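Local coordinates for protein cytosolic malate dehydrogenase (Trichomonas vaginalis, PDB 4UUO) that probably catalyses the NAD-dependent interconversion of malate and oxaloacetate in the cytosol, at residues K178-G183 against T193-V198; P120-L125 against P143-K148. All coordinates share one frame; numbering follows the deposited sequence.

In the fold
The two contacts fall in different halves of the subunit, their centres 27 Å apart and their nearest atoms about 11 Å from each other, without touching. Contact 2 comes first along the chain and closes before contact 1 opens. It joins the approaches to two neighbouring strands of the NAD-binding domain and lies away from the predicted cofactor and substrate residues. Contact 1 belongs to the C-terminal domain, on the strand that leads toward His185, the predicted proton acceptor; the side chain of Val179 is about 9 Å from that of Arg160, which is predicted to bind substrate. Of the two, contact 1 is therefore the one near the presumed active site.

Contact 1 of 2, residues K178-G183 against T193-V198; sequences KVCIWG and TTHATV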
loop_
_atom_site.group_PDB
_atom_site.type_symbol
_atom_site.label_atom_id
_atom_site.label_comp_id
_atom_site.label_asym_id
_atom_site.label_seq_id
_atom_site.Cartn_x
_atom_site.Cartn_y
_atom_site.Cartn_z
ATOM N N LYS A 178 1.823 -5.477 25.554
ATOM C CA LYS A 178 2.335 -4.549 26.564
ATOM C C LYS A 178 3.772 -4.058 26.337
ATOM O O LYS A 178 4.553 -3.926 27.286
ATOM C CB LYS A 178 2.226 -5.188 27.951
ATOM C CG LYS A 178 0.798 -5.483 28.384
ATOM C CD LYS A 178 0.758 -6.221 29.710
ATOM C CE LYS A 178 -0.635 -6.748 30.009
ATOM N NZ LYS A 178 -0.670 -7.532 31.277
ATOM N N VAL A 179 4.115 -3.780 25.084
ATOM C CA VAL A 179 5.351 -3.068 24.792
ATOM C C VAL A 179 5.011 -1.590 24.707
ATOM O O VAL A 179 3.836 -1.231 24.596
ATOM C CB VAL A 179 6.018 -3.535 23.476
ATOM C CG1 VAL A 179 6.230 -5.046 23.483
ATOM C CG2 VAL A 179 5.195 -3.107 22.275
ATOM N N CYS A 180 6.023 -0.730 24.771
ATOM C CA CYS A 180 5.787 0.696 24.597
ATOM C C CYS A 180 7.064 1.464 24.301
ATOM O O CYS A 180 8.161 1.058 24.685
ATOM C CB CYS A 180 5.108 1.297 25.834
ATOM S SG CYS A 180 6.058 1.162 27.374
ATOM N N ILE A 181 6.898 2.579 23.600
ATOM C CA ILE A 181 7.965 3.539 23.404
ATOM C C ILE A 181 7.699 4.760 24.297
ATOM O O ILE A 181 6.571 5.261 24.343
ATOM C CB ILE A 181 8.075 3.963 21.917
ATOM C CG1 ILE A 181 8.545 2.788 21.046
ATOM C CG2 ILE A 181 8.999 5.165 21.763
ATOM C CD1 ILE A 181 10.004 2.374 21.267
ATOM N N TRP A 182 8.726 5.210 25.021
ATOM C CA TRP A 182 8.644 6.437 25.821
ATOM C C TRP A 182 9.366 7.612 25.156
ATOM O O TRP A 182 10.383 7.426 24.484
ATOM C CB TRP A 182 9.252 6.241 27.212
ATOM C CG TRP A 182 8.631 5.196 28.091
ATOM C CD1 TRP A 182 8.910 3.858 28.094
ATOM C CD2 TRP A 182 7.670 5.407 29.135
ATOM N NE1 TRP A 182 8.167 3.221 29.056
ATOM C CE2 TRP A 182 7.399 4.145 29.709
ATOM C CE3 TRP A 182 7.006 6.531 29.630
ATOM C CZ2 TRP A 182 6.493 3.982 30.759
ATOM C CZ3 TRP A 182 6.105 6.365 30.673
ATOM C CH2 TRP A 182 5.861 5.099 31.227
ATOM N N GLY A 183 8.848 8.822 25.367
ATOM C CA GLY A 183 9.572 10.040 25.036
ATOM C C GLY A 183 9.501 10.540 23.604
ATOM O O GLY A 183 8.425 10.630 23.009
ATOM N N THR A 193 10.610 -2.999 27.506
ATOM C CA THR A 193 10.193 -4.392 27.402
ATOM C C THR A 193 10.079 -5.055 28.758
ATOM O O THR A 193 10.242 -6.267 28.869
ATOM C CB THR A 193 11.183 -5.213 26.557
ATOM O OG1 THR A 193 12.521 -4.786 26.842
ATOM C CG2 THR A 193 10.903 -5.030 25.079
ATOM N N THR A 194 9.806 -4.265 29.790
ATOM C CA THR A 194 9.776 -4.796 31.151
ATOM C C THR A 194 8.357 -5.110 31.614
ATOM O O THR A 194 8.153 -5.649 32.699
ATOM C CB THR A 194 10.426 -3.818 32.133
ATOM O OG1 THR A 194 9.647 -2.618 32.201
ATOM C CG2 THR A 194 11.828 -3.476 31.665
ATOM N N HIS A 195 7.381 -4.773 30.781
ATOM C CA HIS A 195 5.987 -5.085 31.061
ATOM C C HIS A 195 5.435 -6.025 30.000
ATOM O O HIS A 195 4.268 -6.412 30.045
ATOM C CB HIS A 195 5.143 -3.812 31.107
ATOM C CG HIS A 195 5.910 -2.590 31.497
ATOM N ND1 HIS A 195 6.155 -2.250 32.812
ATOM C CD2 HIS A 195 6.485 -1.621 30.745
ATOM C CE1 HIS A 195 6.848 -1.128 32.850
ATOM N NE2 HIS A 195 7.062 -0.725 31.609
ATOM N N ALA A 196 6.287 -6.388 29.046
ATOM C CA ALA A 196 5.861 -7.154 27.880
ATOM C C ALA A 196 5.614 -8.631 28.195
ATOM O O ALA A 196 6.276 -9.221 29.057
ATOM C CB ALA A 196 6.888 -7.017 26.768
ATOM N N THR A 197 4.648 -9.212 27.486
ATOM C CA THR A 197 4.291 -10.622 27.634
ATOM C C THR A 197 4.215 -11.312 26.268
ATOM O O THR A 197 4.157 -10.647 25.234
ATOM C CB THR A 197 2.941 -10.796 28.370
ATOM O OG1 THR A 197 1.888 -10.194 27.605
ATOM C CG2 THR A 197 2.994 -10.148 29.742
ATOM N N VAL A 198 4.225 -12.644 26.273
ATOM C CA VAL A 198 4.146 -13.429 25.043
ATOM C C VAL A 198 3.380 -14.730 25.281
ATOM O O VAL A 198 3.641 -15.450 26.244
ATOM C CB VAL A 198 5.556 -13.742 24.472
ATOM C CG1 VAL A 198 6.464 -14.318 25.544
ATOM C CG2 VAL A 198 5.466 -14.681 23.267
#
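The imidazole of His195 meets Cys180 obliquely: SG sits 5.4 Å from the ring centroid and 71° off the ring normal, with CD2 its nearest ring atom. Over one face of the same ring lies the hydroxyl of the preceding Thr194, OG1 3.2 Å above the plane and displaced toward the rim. Asp192 fixes the rotation of the ring by accepting a hydrogen bond from NE2 on its OD2, an oxygen that also receives Trp182 NE1, while OD1 of the same carboxylate binds Thr194 OG1.

Farther along, Lys178 runs its aliphatic part alongside the carbonyl of His195, CB 3.2 Å and CD 3.5 Å from that oxygen. Its CG lies beside the backbone N (chi1 -63°) and the chain is extended beyond, which carries the amine on past the oxygen. In return, Ala196 CA comes to 3.5 Å from Lys178 O, a weak CH···O approach with 121° at the hydrogen; the Ala196 N is close but badly angled for bonding. Val179 CG1 touches Ala196 CB at 3.9 Å, and the valine also packs on His158 and Val162 of helix 155-169.

Lys178 has a left-handed backbone conformation, at the break in strand 176-182. Here residues 193-196 cross from strand 190-192, paired on one side of strand 176-182, to strand 197-198, paired on its other side. Strand 176-182 ends shortly before the predicted proton acceptor His185, and 193-198 comes after it; the arrangement belongs to the antiparallel sheet of the lactate/malate dehydrogenase C-terminal domain.

Contact 2 of 2, residues P120-L125 against P143-K148; sequences PTVKVL and PKLQNK
Leu145 holds its CG anti to the carbonyl carbon (chi1 -66°), which swings the isobutyl end toward Pro120 and Val122, while Lys144 sets CG anti to the backbone N (chi1 180°) and stretches its chain beside the proline ring. The setting is a beta-alpha-beta unit of the Rossmann-type NAD-binding domain: strand 123-126, helix 131-139 and the adjacent parallel strand 150-152. Residues 120-122 lead into the first strand, and the loop 143-148 leads toward the second, so the contact brings together the two approaches at the same end of the sheet.

The branches of Leu145 divide the work. CD2 reaches the backbone of Pro120, 3.6 Å from its carbonyl oxygen, and CD1 faces Val122 CG1 at a loose 4.4 Å. The leucine also packs on Trp150 of the next strand and on Asn115 of helix 96-117, making it the buried residue of a largely exposed loop. Lys144 runs alongside the ring of Pro120 in the same direction, and its NZ ends 3.8 Å from the proline CG; this is van der Waals contact with the ring.

Lys148 comes from the far end of the loop. A bend at its last torsion (chi4 53°) turns NZ back toward Pro120 O, still 4.1 Å away, so any attraction is at most electrostatic. That oxygen does have a partner in Asn149 ND2, which also donates to Val122 O and so ties both carbonyls to the residue just before strand 150-152. A water sits in the gap as well, 2.7 Å from Lys144 O and 3.3 Å from Pro120 O, the latter a weak bond, and it cannot donate to every acceptor around it at once.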
loop_
_atom_site.group_PDB
_atom_site.type_symbol
_atom_site.label_atom_id
_atom_site.label_comp_id
_atom_site.label_asym_id
_atom_site.label_seq_id
_atom_site.Cartn_x
_atom_site.Cartn_y
_atom_site.Cartn_z
ATOM N N PRO A 120 -13.482 21.125 15.531
ATOM C CA PRO A 120 -12.913 21.305 16.874
ATOM C C PRO A 120 -12.556 19.970 17.513
ATOM O O PRO A 120 -11.814 19.907 18.495
ATOM C CB PRO A 120 -14.043 21.993 17.650
ATOM C CG PRO A 120 -14.935 22.579 16.596
ATOM C CD PRO A 120 -14.864 21.619 15.449
ATOM N N THR A 121 -13.087 18.907 16.924
ATOM C CA THR A 121 -13.009 17.571 17.484
ATOM C C THR A 121 -12.022 16.710 16.688
ATOM O O THR A 121 -11.982 15.485 16.833
ATOM C CB THR A 121 -14.410 16.931 17.500
ATOM O OG1 THR A 121 -14.371 15.679 18.192
ATOM C CG2 THR A 121 -14.916 16.733 16.077
ATOM N N VAL A 122 -11.215 17.374 15.863
ATOM C CA VAL A 122 -10.263 16.716 14.971
ATOM C C VAL A 122 -9.166 15.974 15.742
ATOM O O VAL A 122 -8.822 16.341 16.869
ATOM C CB VAL A 122 -9.611 17.749 13.999
ATOM C CG1 VAL A 122 -8.709 18.722 14.758
ATOM C CG2 VAL A 122 -8.836 17.057 12.876
ATOM N N LYS A 123 -8.630 14.916 15.134
ATOM C CA LYS A 123 -7.491 14.204 15.702
ATOM C C LYS A 123 -6.270 14.321 14.792
ATOM O O LYS A 123 -6.284 13.886 13.640
ATOM C CB LYS A 123 -7.848 12.738 15.963
ATOM C CG LYS A 123 -8.539 12.547 17.308
ATOM C CD LYS A 123 -9.036 11.131 17.551
ATOM C CE LYS A 123 -9.686 11.049 18.931
ATOM N NZ LYS A 123 -10.198 9.692 19.267
ATOM N N VAL A 124 -5.214 14.922 15.326
ATOM C CA VAL A 124 -4.024 15.228 14.549
ATOM C C VAL A 124 -2.867 14.299 14.896
ATOM O O VAL A 124 -2.396 14.289 16.037
ATOM C CB VAL A 124 -3.570 16.683 14.777
ATOM C CG1 VAL A 124 -2.525 17.069 13.754
ATOM C CG2 VAL A 124 -4.764 17.638 14.729
ATOM N N LEU A 125 -2.417 13.521 13.913
ATOM C CA LEU A 125 -1.231 12.688 14.088
ATOM C C LEU A 125 -0.060 13.236 13.281
ATOM O O LEU A 125 -0.068 13.199 12.054
ATOM C CB LEU A 125 -1.508 11.242 13.686
ATOM C CG LEU A 125 -0.290 10.320 13.800
ATOM C CD1 LEU A 125 0.183 10.217 15.244
ATOM C CD2 LEU A 125 -0.587 8.945 13.230
ATOM N N PRO A 143 -5.221 28.009 19.316
ATOM C CA PRO A 143 -5.752 28.428 20.625
ATOM C C PRO A 143 -7.113 27.817 20.982
ATOM O O PRO A 143 -7.449 27.739 22.166
ATOM C CB PRO A 143 -5.880 29.959 20.489
ATOM C CG PRO A 143 -5.109 30.331 19.261
ATOM C CD PRO A 143 -5.178 29.130 18.362
ATOM N N LYS A 144 -7.882 27.408 19.976
ATOM C CA LYS A 144 -9.219 26.866 20.197
ATOM C C LYS A 144 -9.151 25.387 20.568
ATOM O O LYS A 144 -9.998 24.882 21.306
ATOM C CB LYS A 144 -10.084 27.070 18.946
ATOM C CG LYS A 144 -11.504 26.541 19.040
ATOM C CD LYS A 144 -12.244 26.699 17.714
ATOM C CE LYS A 144 -13.698 26.251 17.837
ATOM N NZ LYS A 144 -14.424 26.310 16.535
ATOM N N LEU A 145 -8.126 24.703 20.065
ATOM C CA LEU A 145 -7.984 23.264 20.254
ATOM C C LEU A 145 -7.390 22.895 21.611
ATOM O O LEU A 145 -6.428 23.513 22.061
ATOM C CB LEU A 145 -7.118 22.677 19.139
ATOM C CG LEU A 145 -7.704 22.742 17.728
ATOM C CD1 LEU A 145 -6.767 22.090 16.734
ATOM C CD2 LEU A 145 -9.063 22.075 17.689
ATOM N N GLN A 146 -7.967 21.887 22.260
ATOM C CA GLN A 146 -7.385 21.333 23.479
ATOM C C GLN A 146 -6.212 20.445 23.103
ATOM O O GLN A 146 -5.786 20.439 21.948
ATOM C CB GLN A 146 -8.412 20.536 24.286
ATOM C CG GLN A 146 -9.407 21.388 25.062
ATOM C CD GLN A 146 -10.565 21.840 24.203
ATOM O OE1 GLN A 146 -10.687 21.432 23.048
ATOM N NE2 GLN A 146 -11.426 22.683 24.763
ATOM N N ASN A 147 -5.692 19.684 24.062
ATOM C CA ASN A 147 -4.536 18.847 23.761
ATOM C C ASN A 147 -4.912 17.391 23.496
ATOM O O ASN A 147 -4.050 16.553 23.228
ATOM C CB ASN A 147 -3.484 18.949 24.877
ATOM C CG ASN A 147 -4.000 18.529 26.227
ATOM O OD1 ASN A 147 -5.112 18.023 26.356
ATOM N ND2 ASN A 147 -3.179 18.732 27.254
ATOM N N LYS A 148 -6.209 17.104 23.540
ATOM C CA LYS A 148 -6.717 15.791 23.161
ATOM C C LYS A 148 -6.732 15.647 21.645
ATOM O O LYS A 148 -6.896 14.543 21.113
ATOM C CB LYS A 148 -8.121 15.575 23.721
ATOM C CG LYS A 148 -9.136 16.588 23.221
ATOM C CD LYS A 148 -10.541 16.259 23.705
ATOM C CE LYS A 148 -11.552 17.272 23.188
ATOM N NZ LYS A 148 -11.471 17.435 21.707
HETATM O O HOH W 1 -11.240 22.826 20.024
#